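Local coordinates for protein 4-carboxymuconolactone decarboxylase (Sinorhizobium meliloti, PDB 4G9Q) that probably acts as an enzyme of the carboxymuconolactone decarboxylase family, with a peroxiredoxin-type or lyase activity, and assembles as an all-helical trimer, at residues Glu54-Thr57 with Gln58-Tyr62. Residues are numbered along the deposited sequence; the frame is centred on the assembly and turned at random.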
loop_
_atom_site.group_PDB
_atom_site.type_symbol
_atom_site.label_atom_id
_atom_site.label_comp_id
_atom_site.label_asym_id
_atom_site.label_seq_id
_atom_site.Cartn_x
_atom_site.Cartn_y
_atom_site.Cartn_z
ATOM N N GLU A 54 -1.752 4.134 -23.502
ATOM C CA GLU A 54 -2.945 3.605 -24.171
ATOM C C GLU A 54 -2.574 2.533 -25.184
ATOM O O GLU A 54 -3.203 1.474 -25.233
ATOM C CB GLU A 54 -3.761 4.715 -24.837
ATOM C CG GLU A 54 -5.089 4.223 -25.453
ATOM C CD GLU A 54 -6.012 3.532 -24.451
ATOM O OE1 GLU A 54 -5.970 3.874 -23.248
ATOM O OE2 GLU A 54 -6.790 2.643 -24.873
ATOM N N GLN A 55 -1.540 2.807 -25.978
ATOM C CA GLN A 55 -1.049 1.840 -26.958
ATOM C C GLN A 55 -0.602 0.541 -26.289
ATOM O O GLN A 55 -0.963 -0.556 -26.737
ATOM C CB GLN A 55 0.108 2.431 -27.761
ATOM C CG GLN A 55 0.511 1.585 -28.954
ATOM C CD GLN A 55 -0.357 1.866 -30.154
ATOM O OE1 GLN A 55 -1.534 1.490 -30.193
ATOM N NE2 GLN A 55 0.208 2.547 -31.137
ATOM N N TYR A 56 0.176 0.668 -25.215
ATOM C CA TYR A 56 0.642 -0.497 -24.462
ATOM C C TYR A 56 -0.520 -1.296 -23.865
ATOM O O TYR A 56 -0.488 -2.529 -23.848
ATOM C CB TYR A 56 1.602 -0.078 -23.344
ATOM C CG TYR A 56 3.005 0.307 -23.775
ATOM C CD1 TYR A 56 3.645 -0.333 -24.838
ATOM C CD2 TYR A 56 3.713 1.282 -23.073
ATOM C CE1 TYR A 56 4.953 0.007 -25.204
ATOM C CE2 TYR A 56 5.014 1.628 -23.432
ATOM C CZ TYR A 56 5.624 0.992 -24.496
ATOM O OH TYR A 56 6.912 1.334 -24.839
ATOM N N THR A 57 -1.543 -0.594 -23.384
ATOM C CA THR A 57 -2.728 -1.253 -22.826
ATOM C C THR A 57 -3.364 -2.155 -23.882
ATOM O O THR A 57 -3.639 -3.337 -23.631
ATOM C CB THR A 57 -3.762 -0.223 -22.315
ATOM O OG1 THR A 57 -3.174 0.559 -21.272
ATOM C CG2 THR A 57 -5.011 -0.928 -21.773
ATOM N N GLN A 58 -3.562 -1.595 -25.070
ATOM C CA GLN A 58 -4.177 -2.326 -26.168
ATOM C C GLN A 58 -3.296 -3.462 -26.680
ATOM O O GLN A 58 -3.734 -4.613 -26.737
ATOM C CB GLN A 58 -4.555 -1.367 -27.308
ATOM C CG GLN A 58 -5.574 -0.294 -26.908
ATOM C CD GLN A 58 -6.799 -0.856 -26.200
ATOM O OE1 GLN A 58 -7.199 -0.362 -25.142
ATOM N NE2 GLN A 58 -7.396 -1.894 -26.775
ATOM N N GLN A 59 -2.052 -3.145 -27.027
ATOM C CA GLN A 59 -1.192 -4.113 -27.704
ATOM C C GLN A 59 -0.532 -5.141 -26.791
ATOM O O GLN A 59 -0.383 -6.301 -27.178
ATOM C CB GLN A 59 -0.135 -3.398 -28.540
ATOM C CG GLN A 59 -0.733 -2.549 -29.652
ATOM C CD GLN A 59 0.312 -1.973 -30.575
ATOM O OE1 GLN A 59 1.507 -2.014 -30.280
ATOM N NE2 GLN A 59 -0.133 -1.427 -31.708
ATOM N N ARG A 60 -0.121 -4.712 -25.601
ATOM C CA ARG A 60 0.604 -5.586 -24.680
ATOM C C ARG A 60 -0.303 -6.211 -23.630
ATOM O O ARG A 60 -0.371 -7.435 -23.519
ATOM C CB ARG A 60 1.749 -4.833 -24.002
ATOM C CG ARG A 60 2.808 -4.372 -24.983
ATOM C CD ARG A 60 3.966 -3.720 -24.271
ATOM N NE ARG A 60 5.091 -3.597 -25.188
ATOM C CZ ARG A 60 6.279 -3.083 -24.878
ATOM N NH1 ARG A 60 6.525 -2.607 -23.662
ATOM N NH2 ARG A 60 7.228 -3.055 -25.801
ATOM N N LEU A 61 -0.997 -5.379 -22.858
ATOM C CA LEU A 61 -1.818 -5.896 -21.766
ATOM C C LEU A 61 -2.966 -6.751 -22.296
ATOM O O LEU A 61 -3.064 -7.937 -21.982
ATOM C CB LEU A 61 -2.330 -4.766 -20.868
ATOM C CG LEU A 61 -3.080 -5.213 -19.609
ATOM C CD1 LEU A 61 -2.230 -6.151 -18.744
ATOM C CD2 LEU A 61 -3.551 -3.992 -18.826
ATOM N N TYR A 62 -3.810 -6.160 -23.132
ATOM C CA TYR A 62 -4.939 -6.900 -23.673
ATOM C C TYR A 62 -4.594 -7.780 -24.868
ATOM O O TYR A 62 -5.137 -8.879 -25.006
ATOM C CB TYR A 62 -6.113 -5.959 -23.948
ATOM C CG TYR A 62 -6.864 -5.701 -22.677
ATOM C CD1 TYR A 62 -7.906 -6.547 -22.286
ATOM C CD2 TYR A 62 -6.496 -4.664 -21.825
ATOM C CE1 TYR A 62 -8.586 -6.341 -21.103
ATOM C CE2 TYR A 62 -7.171 -4.446 -20.632
ATOM C CZ TYR A 62 -8.216 -5.289 -20.283
ATOM O OH TYR A 62 -8.892 -5.084 -19.111
#
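Glu54 and Gln58 meet one turn apart on helix 51-65, joined through the backbone by a bond from Gln58 N to Glu54 O of 3.1 Å. Their side chains also converge: the carboxylate and the amide lie 21° from parallel, and the carboxylate forms a salt bridge, through Glu54 OE1, with Arg39. At Gln55 the carbonyl accepts Gln59 N, and the two amide groups stack one above the other with their planes only 12° apart, Gln55 OE1 lying 3.6 Å from Gln59 NE2. A bend at chi2 of 84° folds the Gln55 amide back over that of Gln59.

At Tyr56, the Arg60 side chain, extended from CG to NE, runs alongside the ring in the same direction, bringing Tyr56 CE1 over the centre of one face of the guanidinium, 3.4 Å from Arg60 CZ. In the backbone, Tyr56 O accepts hydrogen bonds from both Arg60 N, over a bent path, and Leu61 N at 3.1 Å, nearly straight. Thr57 O takes Tyr62 N at 2.9 Å; this bond and that from Leu61 N to Tyr56 O are both i to i+5, and together they mark a pi-type turn where the helix widens. Thr57 O also lies in the plane of the Tyr62 ring, at its edge, while Thr57 CG2 lies 4.0 Å from Tyr62 CD2. Thr57 OG1 turns back to Leu53 O and also bonds Trp123 of the second subunit.

In that subunit Asp191 forms a salt bridge with Arg60 NH2, and Tyr119 bonds Arg60 NH1 and packs edge-to-face with Tyr56. Packing of Tyr56 CE1 on one face of the guanidinium, with the two polar bonds from the second subunit, probably limits its rotation, and its positive charge is probably balanced by Asp191 across the trimer interface.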